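Local coordinates for protein probable exosome complex exonuclease 2 (Methanothermobacter thermautotrophicus, PDB 2WNR) that probably serves as a non-catalytic subunit of the RNA-degrading exosome, contributing to the structure of the Rrp41 active site, at residues Ser85-Met90 / Pro99-Ser104; Ile144-Asn149 / Pro209-Glu214; Val111-Arg116 / Ile231-Lys236; Ile37-Gly42 / Ser51-Gly56. All coordinates share one frame; numbering follows the deposited sequence.

Contact 1 of 4, residues Ser85-Met90 / Pro99-Ser104; sequences SELLPM and PPDERS
S85 and L87, on strand 80-87, pack on S104 in the N-capped first turn of helix 102-117, a strand-to-helix contact. D101 is the N-cap of the helix, its OD1 accepting from S104 N at 2.9 Å; the N-H...O angle of 157° is fairly straight, although the donor approaches from above the carboxylate plane. D101 OD2 adds a weak salt bridge to R103 NH2, which also bonds to the carbonyl of T94. The apolar part is carried by L87: its CD2 lies 3.7 Å from S104 CA and also touches R103 CG, while CD1 lies against S104 OG, so the two methyls of one fork cover both the backbone and the hydroxyl of the helix residue. A glycine here would remove both methyls and would probably open a gap over S104 and the R103 stem. L87 also touches I143 of strand 133-145 and F95. The S104 hydroxyl is turned to the strand by a chi1 of -170°, which carries it beside the carbonyl carbon. There it shares a weak hydrogen bond with S85 OG at 3.3 Å. S104 OG also pairs at 2.7 Å with a water, which in turn accepts from L87 N at 3.2 Å.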
loop_
_atom_site.group_PDB
_atom_site.type_symbol
_atom_site.label_atom_id
_atom_site.label_comp_id
_atom_site.label_asym_id
_atom_site.label_seq_id
_atom_site.Cartn_x
_atom_site.Cartn_y
_atom_site.Cartn_z
ATOM N N SER A 85 7.982 15.115 -5.261
ATOM C CA SER A 85 8.982 14.938 -6.297
ATOM C C SER A 85 9.103 13.487 -6.718
ATOM O O SER A 85 9.041 12.579 -5.889
ATOM C CB SER A 85 10.339 15.482 -5.854
ATOM O OG SER A 85 10.677 14.985 -4.587
ATOM N N GLU A 86 9.259 13.283 -8.018
ATOM C CA GLU A 86 9.485 11.964 -8.563
ATOM C C GLU A 86 10.949 11.805 -9.014
ATOM O O GLU A 86 11.343 12.320 -10.065
ATOM C CB GLU A 86 8.526 11.715 -9.726
ATOM C CG GLU A 86 7.085 11.526 -9.309
ATOM C CD GLU A 86 6.812 10.156 -8.686
ATOM O OE1 GLU A 86 6.776 9.158 -9.439
ATOM O OE2 GLU A 86 6.606 10.073 -7.451
ATOM N N LEU A 87 11.748 11.110 -8.208
ATOM C CA LEU A 87 13.119 10.818 -8.580
ATOM C C LEU A 87 13.121 9.594 -9.509
ATOM O O LEU A 87 13.198 8.452 -9.061
ATOM C CB LEU A 87 13.989 10.604 -7.339
ATOM C CG LEU A 87 14.758 11.803 -6.782
ATOM C CD1 LEU A 87 13.875 13.008 -6.596
ATOM C CD2 LEU A 87 15.403 11.440 -5.462
ATOM N N LEU A 88 13.020 9.850 -10.806
ATOM C CA LEU A 88 12.746 8.802 -11.769
ATOM C C LEU A 88 13.917 7.850 -12.010
ATOM O O LEU A 88 15.073 8.278 -12.154
ATOM C CB LEU A 88 12.327 9.406 -13.114
ATOM C CG LEU A 88 11.137 10.371 -13.181
ATOM C CD1 LEU A 88 11.001 10.997 -14.564
ATOM C CD2 LEU A 88 9.812 9.787 -12.701
ATOM N N PRO A 89 13.616 6.548 -12.098
ATOM C CA PRO A 89 14.617 5.607 -12.573
ATOM C C PRO A 89 15.310 6.120 -13.844
ATOM O O PRO A 89 16.504 5.830 -14.072
ATOM C CB PRO A 89 13.796 4.357 -12.871
ATOM C CG PRO A 89 12.670 4.425 -11.931
ATOM C CD PRO A 89 12.351 5.880 -11.743
ATOM N N MET A 90 14.561 6.886 -14.641
ATOM C CA MET A 90 15.077 7.569 -15.832
ATOM C C MET A 90 16.301 8.422 -15.495
ATOM O O MET A 90 17.334 8.358 -16.176
ATOM C CB MET A 90 13.981 8.444 -16.452
ATOM C CG MET A 90 14.453 9.450 -17.485
ATOM S SD MET A 90 13.173 9.735 -18.716
ATOM C CE MET A 90 12.454 11.229 -18.093
ATOM N N PRO A 99 7.088 4.146 -4.737
ATOM C CA PRO A 99 6.784 5.407 -4.065
ATOM C C PRO A 99 8.074 6.073 -3.569
ATOM O O PRO A 99 9.101 5.375 -3.435
ATOM C CB PRO A 99 5.892 4.969 -2.899
ATOM C CG PRO A 99 6.173 3.526 -2.697
ATOM C CD PRO A 99 6.510 2.983 -4.036
ATOM N N PRO A 100 8.037 7.403 -3.308
ATOM C CA PRO A 100 9.221 8.199 -2.931
ATOM C C PRO A 100 10.033 7.652 -1.748
ATOM O O PRO A 100 9.500 7.507 -0.653
ATOM C CB PRO A 100 8.632 9.561 -2.571
ATOM C CG PRO A 100 7.311 9.639 -3.309
ATOM C CD PRO A 100 6.805 8.217 -3.327
ATOM N N ASP A 101 11.315 7.345 -1.987
ATOM C CA ASP A 101 12.244 6.926 -0.940
ATOM C C ASP A 101 12.730 8.091 -0.064
ATOM O O ASP A 101 12.328 9.234 -0.252
ATOM C CB ASP A 101 13.437 6.192 -1.568
ATOM C CG ASP A 101 14.411 7.130 -2.296
ATOM O OD1 ASP A 101 14.028 8.259 -2.696
ATOM O OD2 ASP A 101 15.579 6.722 -2.475
ATOM N N GLU A 102 13.590 7.785 0.905
ATOM C CA GLU A 102 14.214 8.782 1.779
ATOM C C GLU A 102 14.670 10.012 1.019
ATOM O O GLU A 102 14.347 11.144 1.366
ATOM C CB GLU A 102 15.477 8.188 2.361
ATOM C CG GLU A 102 15.334 7.432 3.623
ATOM C CD GLU A 102 16.678 6.916 4.095
ATOM O OE1 GLU A 102 17.638 6.878 3.282
ATOM O OE2 GLU A 102 16.775 6.550 5.283
ATOM N N ARG A 103 15.463 9.749 -0.014
ATOM C CA ARG A 103 16.157 10.742 -0.803
ATOM C C ARG A 103 15.172 11.675 -1.484
ATOM O O ARG A 103 15.382 12.874 -1.492
ATOM C CB ARG A 103 17.008 10.006 -1.816
ATOM C CG ARG A 103 18.018 10.797 -2.587
ATOM C CD ARG A 103 19.028 9.797 -3.225
ATOM N NE ARG A 103 18.380 8.534 -3.621
ATOM C CZ ARG A 103 18.933 7.563 -4.349
ATOM N NH1 ARG A 103 20.183 7.659 -4.808
ATOM N NH2 ARG A 103 18.217 6.482 -4.626
ATOM N N SER A 104 14.094 11.122 -2.032
ATOM C CA SER A 104 13.051 11.914 -2.678
ATOM C C SER A 104 12.324 12.784 -1.667
ATOM O O SER A 104 12.173 13.983 -1.868
ATOM C CB SER A 104 12.045 11.001 -3.358
ATOM O OG SER A 104 11.169 11.752 -4.167
HETATM O O HOH W 1 10.355 9.700 -5.753
#

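Contact 2 of 4, residues Ile144-Asn149 / Pro209-Glu214; sequences IDYDGN and PSLEEE
Y146 and E214 meet because of their first torsions: chi1 of 167° places the tyrosine ring beside its own carbonyl carbon, and chi1 of -73° with an extended chain beyond CG carries the glutamate carboxylate to the phenol. Y146 OH donates to E214 OE1, modelled at a very short 2.5 Å that is doubtful at this resolution, with the oxygen at the ring edge, near its plane. The same OE1 accepts a nearly straight bond from N149 N at 3.0 Å, met well above the carboxylate plane (69°). With an alanine in place of E214, Y146 OH and N149 N would probably lose their shared acceptor, and the phenol would be freer to shift. These bonds join the segment leaving strand 133-145 to helix 211-214, bridging the two 3' exoribonuclease family regions. The helix begins with a capping box: E213 OE1 accepts from S210 N at 2.8 Å, and S210 OG takes a weak bond from E213 N. E213 also forms a salt bridge with R25. L211 CD1 reaches Y146 CE2 obliquely at 3.4 Å, and L211 N bonds weakly to D147 O. G148 lies against the start of the helix, its CA 3.5 Å from P209 O, where a CB would collide with that oxygen. N149 CB packs on P209 CD at 4.0 Å, while its ND2 bonds to D152 and D208.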
loop_
_atom_site.group_PDB
_atom_site.type_symbol
_atom_site.label_atom_id
_atom_site.label_comp_id
_atom_site.label_asym_id
_atom_site.label_seq_id
_atom_site.Cartn_x
_atom_site.Cartn_y
_atom_site.Cartn_z
ATOM N N ILE A 144 14.367 14.418 -14.249
ATOM C CA ILE A 144 14.529 13.835 -15.573
ATOM C C ILE A 144 15.946 13.308 -15.782
ATOM O O ILE A 144 16.151 12.311 -16.473
ATOM C CB ILE A 144 14.193 14.912 -16.646
ATOM C CG1 ILE A 144 12.740 15.410 -16.497
ATOM C CG2 ILE A 144 14.433 14.426 -18.041
ATOM C CD1 ILE A 144 11.651 14.335 -16.587
ATOM N N ASP A 145 16.919 13.981 -15.174
ATOM C CA ASP A 145 18.341 13.686 -15.363
ATOM C C ASP A 145 19.041 14.148 -14.091
ATOM O O ASP A 145 18.780 15.255 -13.598
ATOM C CB ASP A 145 18.876 14.466 -16.567
ATOM C CG ASP A 145 19.796 13.634 -17.488
ATOM O OD1 ASP A 145 20.159 12.477 -17.171
ATOM O OD2 ASP A 145 20.159 14.166 -18.559
ATOM N N TYR A 146 19.900 13.304 -13.533
ATOM C CA TYR A 146 20.600 13.664 -12.303
ATOM C C TYR A 146 22.109 13.626 -12.489
ATOM O O TYR A 146 22.698 12.552 -12.655
ATOM C CB TYR A 146 20.156 12.778 -11.130
ATOM C CG TYR A 146 21.036 12.872 -9.895
ATOM C CD1 TYR A 146 21.234 14.086 -9.234
ATOM C CD2 TYR A 146 21.675 11.738 -9.392
ATOM C CE1 TYR A 146 22.050 14.171 -8.104
ATOM C CE2 TYR A 146 22.490 11.811 -8.262
ATOM C CZ TYR A 146 22.674 13.030 -7.626
ATOM O OH TYR A 146 23.478 13.098 -6.507
ATOM N N ASP A 147 22.728 14.805 -12.465
ATOM C CA ASP A 147 24.172 14.917 -12.637
ATOM C C ASP A 147 24.745 15.820 -11.549
ATOM O O ASP A 147 25.742 16.501 -11.770
ATOM C CB ASP A 147 24.511 15.450 -14.043
ATOM C CG ASP A 147 25.933 15.099 -14.495
ATOM O OD1 ASP A 147 26.547 14.170 -13.921
ATOM O OD2 ASP A 147 26.444 15.739 -15.451
ATOM N N GLY A 148 24.107 15.821 -10.379
ATOM C CA GLY A 148 24.558 16.622 -9.237
ATOM C C GLY A 148 23.620 17.747 -8.810
ATOM O O GLY A 148 23.109 18.502 -9.641
ATOM N N ASN A 149 23.404 17.862 -7.505
ATOM C CA ASN A 149 22.715 19.016 -6.921
ATOM C C ASN A 149 21.257 19.140 -7.360
ATOM O O ASN A 149 20.895 19.967 -8.197
ATOM C CB ASN A 149 23.493 20.313 -7.193
ATOM C CG ASN A 149 22.962 21.500 -6.405
ATOM O OD1 ASN A 149 22.071 21.368 -5.567
ATOM N ND2 ASN A 149 23.524 22.674 -6.674
ATOM N N PRO A 209 27.611 21.208 -6.337
ATOM C CA PRO A 209 28.468 20.052 -6.611
ATOM C C PRO A 209 28.020 19.207 -7.788
ATOM O O PRO A 209 26.830 19.041 -8.022
ATOM C CB PRO A 209 28.379 19.237 -5.320
ATOM C CG PRO A 209 27.096 19.615 -4.723
ATOM C CD PRO A 209 26.835 21.032 -5.097
ATOM N N SER A 210 28.988 18.670 -8.517
ATOM C CA SER A 210 28.717 17.769 -9.638
ATOM C C SER A 210 28.494 16.369 -9.102
ATOM O O SER A 210 28.711 16.122 -7.914
ATOM C CB SER A 210 29.901 17.770 -10.589
ATOM O OG SER A 210 31.075 17.418 -9.892
ATOM N N LEU A 211 28.046 15.459 -9.963
ATOM C CA LEU A 211 27.849 14.065 -9.569
ATOM C C LEU A 211 29.145 13.494 -9.002
ATOM O O LEU A 211 29.136 12.832 -7.970
ATOM C CB LEU A 211 27.380 13.221 -10.755
ATOM C CG LEU A 211 26.909 11.803 -10.425
ATOM C CD1 LEU A 211 25.490 11.822 -9.866
ATOM C CD2 LEU A 211 26.982 10.908 -11.645
ATOM N N GLU A 212 30.257 13.782 -9.676
ATOM C CA GLU A 212 31.573 13.314 -9.266
ATOM C C GLU A 212 31.897 13.781 -7.844
ATOM O O GLU A 212 32.477 13.029 -7.052
ATOM C CB GLU A 212 32.645 13.795 -10.258
ATOM C CG GLU A 212 32.632 13.089 -11.627
ATOM C CD GLU A 212 31.389 13.392 -12.481
ATOM O OE1 GLU A 212 30.713 14.430 -12.251
ATOM O OE2 GLU A 212 31.092 12.582 -13.389
ATOM N N GLU A 213 31.501 15.012 -7.533
ATOM C CA GLU A 213 31.759 15.619 -6.225
ATOM C C GLU A 213 30.806 15.099 -5.149
ATOM O O GLU A 213 31.229 14.862 -4.016
ATOM C CB GLU A 213 31.699 17.145 -6.322
ATOM C CG GLU A 213 32.890 17.736 -7.068
ATOM C CD GLU A 213 32.657 19.142 -7.594
ATOM O OE1 GLU A 213 31.496 19.608 -7.604
ATOM O OE2 GLU A 213 33.650 19.775 -8.012
ATOM N N GLU A 214 29.532 14.912 -5.504
ATOM C CA GLU A 214 28.544 14.339 -4.583
ATOM C C GLU A 214 28.886 12.911 -4.139
ATOM O O GLU A 214 28.543 12.502 -3.035
ATOM C CB GLU A 214 27.136 14.395 -5.175
ATOM C CG GLU A 214 26.542 15.791 -5.208
ATOM C CD GLU A 214 25.025 15.790 -5.191
ATOM O OE1 GLU A 214 24.419 15.380 -6.197
ATOM O OE2 GLU A 214 24.433 16.213 -4.172
#

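Contact 3 of 4, residues Val111-Arg116 / Ile231-Lys236; sequences VDRCIR and ICAMQK
R113 and Q235 are hydrogen-bonded across this contact: R113 NH1 donates to Q235 OE1 at 2.8 Å, almost linearly (176°), with the oxygen in the guanidinium plane. On the acceptor side the donor sits above the amide carbonyl plane rather than on a lone pair, and the two side chains cross at about a right angle. R113 reaches there by a chain bent at chi3 (-53°). Its NH2 forms a salt bridge with an acidic side chain of a neighbouring subunit, and Q235 OE1 and NE2 also bond to that chain. Among the apolar contacts, A233 CB sits 4.1 Å from R113 CG and 4.3 Å from C114 CB. The sulfurs of C114 and C232 approach to 4.2 Å, packing without a bond. These contacts place helix 102-117 against strand 231-237, outermost within this chain in the four-stranded antiparallel sheet, their local axes 6.9 Å apart and nearly antiparallel (169°). The strand carries a classic beta bulge, C232 and A233 both facing G224. Beyond it, M234 and Q235 pair with a strand of the neighbouring subunit, so the sheet continues across the interface, while M195 of strand 193-201 also touches C114 and A233.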
loop_
_atom_site.group_PDB
_atom_site.type_symbol
_atom_site.label_atom_id
_atom_site.label_comp_id
_atom_site.label_asym_id
_atom_site.label_seq_id
_atom_site.Cartn_x
_atom_site.Cartn_y
_atom_site.Cartn_z
ATOM N N VAL A 111 12.543 21.568 -0.523
ATOM C CA VAL A 111 11.979 22.510 -1.484
ATOM C C VAL A 111 10.717 23.123 -0.917
ATOM O O VAL A 111 10.520 24.333 -0.980
ATOM C CB VAL A 111 11.637 21.842 -2.813
ATOM C CG1 VAL A 111 10.913 22.829 -3.723
ATOM C CG2 VAL A 111 12.894 21.304 -3.474
ATOM N N ASP A 112 9.863 22.282 -0.347
ATOM C CA ASP A 112 8.651 22.767 0.256
ATOM C C ASP A 112 8.960 23.776 1.353
ATOM O O ASP A 112 8.270 24.784 1.482
ATOM C CB ASP A 112 7.816 21.621 0.810
ATOM C CG ASP A 112 6.464 22.100 1.309
ATOM O OD1 ASP A 112 6.406 22.605 2.446
ATOM O OD2 ASP A 112 5.473 22.002 0.556
ATOM N N ARG A 113 9.999 23.500 2.133
ATOM C CA ARG A 113 10.391 24.385 3.227
ATOM C C ARG A 113 10.753 25.785 2.717
ATOM O O ARG A 113 10.262 26.792 3.236
ATOM C CB ARG A 113 11.570 23.784 3.991
ATOM C CG ARG A 113 11.837 24.416 5.353
ATOM C CD ARG A 113 12.981 23.724 6.040
ATOM N NE ARG A 113 12.754 22.281 6.093
ATOM C CZ ARG A 113 13.716 21.359 6.134
ATOM N NH1 ARG A 113 14.995 21.720 6.129
ATOM N NH2 ARG A 113 13.394 20.072 6.173
ATOM N N CYS A 114 11.604 25.815 1.691
ATOM C CA CYS A 114 12.057 27.040 1.046
ATOM C C CYS A 114 10.905 27.898 0.507
ATOM O O CYS A 114 10.825 29.098 0.800
ATOM C CB CYS A 114 13.010 26.685 -0.084
ATOM S SG CYS A 114 14.011 28.043 -0.632
ATOM N N ILE A 115 10.013 27.288 -0.271
ATOM C CA ILE A 115 8.823 27.983 -0.769
ATOM C C ILE A 115 7.894 28.434 0.361
ATOM O O ILE A 115 7.410 29.570 0.345
ATOM C CB ILE A 115 8.061 27.138 -1.831
ATOM C CG1 ILE A 115 8.628 27.394 -3.224
ATOM C CG2 ILE A 115 6.581 27.462 -1.865
ATOM C CD1 ILE A 115 9.825 26.560 -3.553
ATOM N N ARG A 116 7.667 27.559 1.339
ATOM C CA ARG A 116 6.701 27.821 2.409
ATOM C C ARG A 116 7.175 28.885 3.399
ATOM O O ARG A 116 6.445 29.826 3.693
ATOM C CB ARG A 116 6.343 26.519 3.141
ATOM C CG ARG A 116 5.209 26.631 4.179
ATOM C CD ARG A 116 4.859 25.257 4.773
ATOM N NE ARG A 116 4.579 24.273 3.725
ATOM C CZ ARG A 116 3.401 24.119 3.118
ATOM N NH1 ARG A 116 2.350 24.880 3.456
ATOM N NH2 ARG A 116 3.274 23.192 2.176
ATOM N N ILE A 231 17.573 34.156 5.871
ATOM C CA ILE A 231 17.600 32.693 5.702
ATOM C C ILE A 231 16.244 32.078 6.026
ATOM O O ILE A 231 15.739 32.226 7.141
ATOM C CB ILE A 231 18.694 32.029 6.592
ATOM C CG1 ILE A 231 20.088 32.557 6.231
ATOM C CG2 ILE A 231 18.655 30.520 6.467
ATOM C CD1 ILE A 231 21.122 32.381 7.327
ATOM N N CYS A 232 15.660 31.389 5.052
ATOM C CA CYS A 232 14.352 30.765 5.247
ATOM C C CYS A 232 14.369 29.230 5.250
ATOM O O CYS A 232 13.385 28.601 5.645
ATOM C CB CYS A 232 13.344 31.288 4.233
ATOM S SG CYS A 232 13.708 30.832 2.557
ATOM N N ALA A 233 15.477 28.627 4.826
ATOM C CA ALA A 233 15.621 27.170 4.893
ATOM C C ALA A 233 17.080 26.743 4.942
ATOM O O ALA A 233 17.935 27.320 4.252
ATOM C CB ALA A 233 14.929 26.503 3.719
ATOM N N MET A 234 17.360 25.725 5.751
ATOM C CA MET A 234 18.698 25.160 5.825
ATOM C C MET A 234 18.633 23.649 6.015
ATOM O O MET A 234 17.751 23.138 6.716
ATOM C CB MET A 234 19.486 25.800 6.954
ATOM C CG MET A 234 20.966 25.494 6.930
ATOM S SD MET A 234 21.847 26.390 8.222
ATOM C CE MET A 234 21.829 28.044 7.541
ATOM N N GLN A 235 19.570 22.937 5.388
ATOM C CA GLN A 235 19.598 21.487 5.482
ATOM C C GLN A 235 21.002 20.912 5.336
ATOM O O GLN A 235 21.552 20.832 4.231
ATOM C CB GLN A 235 18.659 20.866 4.427
ATOM C CG GLN A 235 18.538 19.354 4.484
ATOM C CD GLN A 235 17.495 18.875 5.494
ATOM O OE1 GLN A 235 16.933 19.661 6.262
ATOM N NE2 GLN A 235 17.234 17.571 5.489
ATOM N N LYS A 236 21.569 20.487 6.454
ATOM C CA LYS A 236 22.819 19.738 6.439
ATOM C C LYS A 236 22.521 18.321 5.970
ATOM O O LYS A 236 21.546 17.707 6.405
ATOM C CB LYS A 236 23.440 19.721 7.836
ATOM C CG LYS A 236 24.832 19.109 7.912
ATOM C CD LYS A 236 24.810 17.680 8.411
ATOM C CE LYS A 236 26.177 17.051 8.312
ATOM N NZ LYS A 236 26.154 15.619 8.760
#

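Contact 4 of 4, residues Ile37-Gly42 / Ser51-Gly56; sequences ISIETG and SRVKLG
S38 and K54, and E40 and R52, are the hydrogen-bonded pairs of an antiparallel beta hairpin, strands 37-41 and 49-55, whose local axes run 4.6 Å apart at 173°. S38 N donates to K54 O at 2.9 Å and R52 N to E40 O, and the reciprocal bonds from K54 N and E40 N complete both rings. Between and beside them, I37 with L55, I39 with V53, and T41 with S51 form non-hydrogen-bonded pairs. On the face of these residues, I37 CG1 rests alongside L55 CD1 at 3.8 Å and I39 CG1 approaches V53 CG2 at 4.2 Å. The opposite face is polar. The E40 and R52 side chains run alongside each other in the same direction, their planes 23° apart; E40 OE2 touches R52 CD at 3.3 Å, but R52 NH1 stays 4.1 Å from OE2, too far for a salt bridge. A water bridges S38 OG, E40 OE2 and the backbone R52 O, accepting from S38 OG at 2.9 Å and donating to the other two. The chi1 of 179° that sets S38 OG beside its carbonyl carbon points it to that water. Farther out, helices 150-164 and 244-268 cover the face of I37, I39, V53 and L55, L156 and L261 meeting I37, A157 meeting V53 and Y264 meeting I39. S51 OG bonds to A157 O, and Y264 OH to I37 O. The chemistry implies a two-sided hairpin, largely apolar against the helices and polar on the other side, where R52 also packs on an aromatic side chain of another chain and E40 and R52 are likely to attract one another weakly.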
loop_
_atom_site.group_PDB
_atom_site.type_symbol
_atom_site.label_atom_id
_atom_site.label_comp_id
_atom_site.label_asym_id
_atom_site.label_seq_id
_atom_site.Cartn_x
_atom_site.Cartn_y
_atom_site.Cartn_z
ATOM N N ILE A 37 23.305 27.634 -16.253
ATOM C CA ILE A 37 21.907 27.467 -15.884
ATOM C C ILE A 37 21.000 27.809 -17.057
ATOM O O ILE A 37 21.222 28.790 -17.765
ATOM C CB ILE A 37 21.529 28.273 -14.621
ATOM C CG1 ILE A 37 22.306 27.749 -13.407
ATOM C CG2 ILE A 37 20.028 28.173 -14.346
ATOM C CD1 ILE A 37 22.261 28.651 -12.212
ATOM N N SER A 38 19.981 26.976 -17.247
ATOM C CA SER A 38 19.033 27.116 -18.333
ATOM C C SER A 38 17.625 27.033 -17.745
ATOM O O SER A 38 17.295 26.082 -17.050
ATOM C CB SER A 38 19.280 26.006 -19.361
ATOM O OG SER A 38 18.371 26.066 -20.440
ATOM N N ILE A 39 16.805 28.046 -18.006
ATOM C CA ILE A 39 15.454 28.129 -17.451
ATOM C C ILE A 39 14.414 28.405 -18.541
ATOM O O ILE A 39 14.466 29.441 -19.225
ATOM C CB ILE A 39 15.359 29.237 -16.381
ATOM C CG1 ILE A 39 16.417 29.035 -15.298
ATOM C CG2 ILE A 39 13.954 29.297 -15.784
ATOM C CD1 ILE A 39 16.702 30.275 -14.460
ATOM N N GLU A 40 13.478 27.475 -18.703
ATOM C CA GLU A 40 12.336 27.664 -19.599
ATOM C C GLU A 40 11.047 27.548 -18.809
ATOM O O GLU A 40 10.967 26.772 -17.863
ATOM C CB GLU A 40 12.321 26.620 -20.708
ATOM C CG GLU A 40 13.596 26.524 -21.530
ATOM C CD GLU A 40 13.551 25.346 -22.493
ATOM O OE1 GLU A 40 12.945 25.484 -23.587
ATOM O OE2 GLU A 40 14.116 24.281 -22.149
ATOM N N THR A 41 10.043 28.326 -19.197
ATOM C CA THR A 41 8.714 28.222 -18.597
ATOM C C THR A 41 7.686 27.888 -19.678
ATOM O O THR A 41 8.016 27.874 -20.866
ATOM C CB THR A 41 8.314 29.513 -17.819
ATOM O OG1 THR A 41 8.229 30.626 -18.718
ATOM C CG2 THR A 41 9.318 29.818 -16.714
ATOM N N GLY A 42 6.449 27.607 -19.265
ATOM C CA GLY A 42 5.364 27.265 -20.193
ATOM C C GLY A 42 5.689 26.066 -21.068
ATOM O O GLY A 42 5.375 26.044 -22.260
ATOM N N SER A 51 7.796 24.593 -15.710
ATOM C CA SER A 51 9.170 25.018 -15.991
ATOM C C SER A 51 10.099 23.841 -16.249
ATOM O O SER A 51 9.859 22.742 -15.783
ATOM C CB SER A 51 9.728 25.860 -14.837
ATOM O OG SER A 51 9.996 25.067 -13.689
ATOM N N ARG A 52 11.160 24.089 -16.999
ATOM C CA ARG A 52 12.211 23.106 -17.226
ATOM C C ARG A 52 13.540 23.778 -16.892
ATOM O O ARG A 52 13.931 24.755 -17.544
ATOM C CB ARG A 52 12.182 22.606 -18.678
ATOM C CG ARG A 52 13.236 21.566 -19.013
ATOM C CD ARG A 52 13.508 21.492 -20.516
ATOM N NE ARG A 52 13.047 20.243 -21.125
ATOM C CZ ARG A 52 12.091 20.146 -22.050
ATOM N NH1 ARG A 52 11.471 21.230 -22.502
ATOM N NH2 ARG A 52 11.759 18.955 -22.534
ATOM N N VAL A 53 14.212 23.276 -15.858
ATOM C CA VAL A 53 15.512 23.816 -15.454
ATOM C C VAL A 53 16.642 22.819 -15.713
ATOM O O VAL A 53 16.537 21.632 -15.396
ATOM C CB VAL A 53 15.522 24.274 -13.973
ATOM C CG1 VAL A 53 16.945 24.559 -13.493
ATOM C CG2 VAL A 53 14.682 25.507 -13.808
ATOM N N LYS A 54 17.713 23.318 -16.317
ATOM C CA LYS A 54 18.938 22.555 -16.490
ATOM C C LYS A 54 20.058 23.261 -15.742
ATOM O O LYS A 54 20.343 24.434 -15.982
ATOM C CB LYS A 54 19.295 22.399 -17.967
ATOM C CG LYS A 54 18.459 21.376 -18.709
ATOM C CD LYS A 54 19.007 21.111 -20.116
ATOM C CE LYS A 54 20.260 20.241 -20.060
ATOM N NZ LYS A 54 20.809 19.916 -21.408
ATOM N N LEU A 55 20.673 22.536 -14.820
ATOM C CA LEU A 55 21.780 23.045 -14.037
ATOM C C LEU A 55 22.927 22.081 -14.321
ATOM O O LEU A 55 22.971 20.977 -13.793
ATOM C CB LEU A 55 21.389 23.105 -12.546
ATOM C CG LEU A 55 22.432 23.293 -11.435
ATOM C CD1 LEU A 55 23.319 24.509 -11.662
ATOM C CD2 LEU A 55 21.757 23.381 -10.069
ATOM N N GLY A 56 23.839 22.492 -15.189
ATOM C CA GLY A 56 24.738 21.539 -15.816
ATOM C C GLY A 56 23.849 20.598 -16.598
ATOM O O GLY A 56 23.035 21.041 -17.411
HETATM O O HOH W 2 15.897 24.808 -19.646
#

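Along the chain contact 4 closes first, then contact 1, while contact 2 is nested within the loop closed by contact 3. Contacts 1, 2 and 4 all reach the same mixed sheet: strands 80-87 and 133-145 are neighbours in it, and strand 37-41 of contact 4 pairs within this chain with strand 49-55. Contacts 1 and 2 have centres about 15 Å apart and touch, M90 CG lying 3.5 Å from I144 O; contacts 2 and 4, centres about 16 Å apart, meet where N149 packs on L55. The centre of contact 3 lies about 20 Å from those of contacts 2 and 4, but it shares helix 102-117 with contact 1. Contacts 2 and 3 each connect the two family regions.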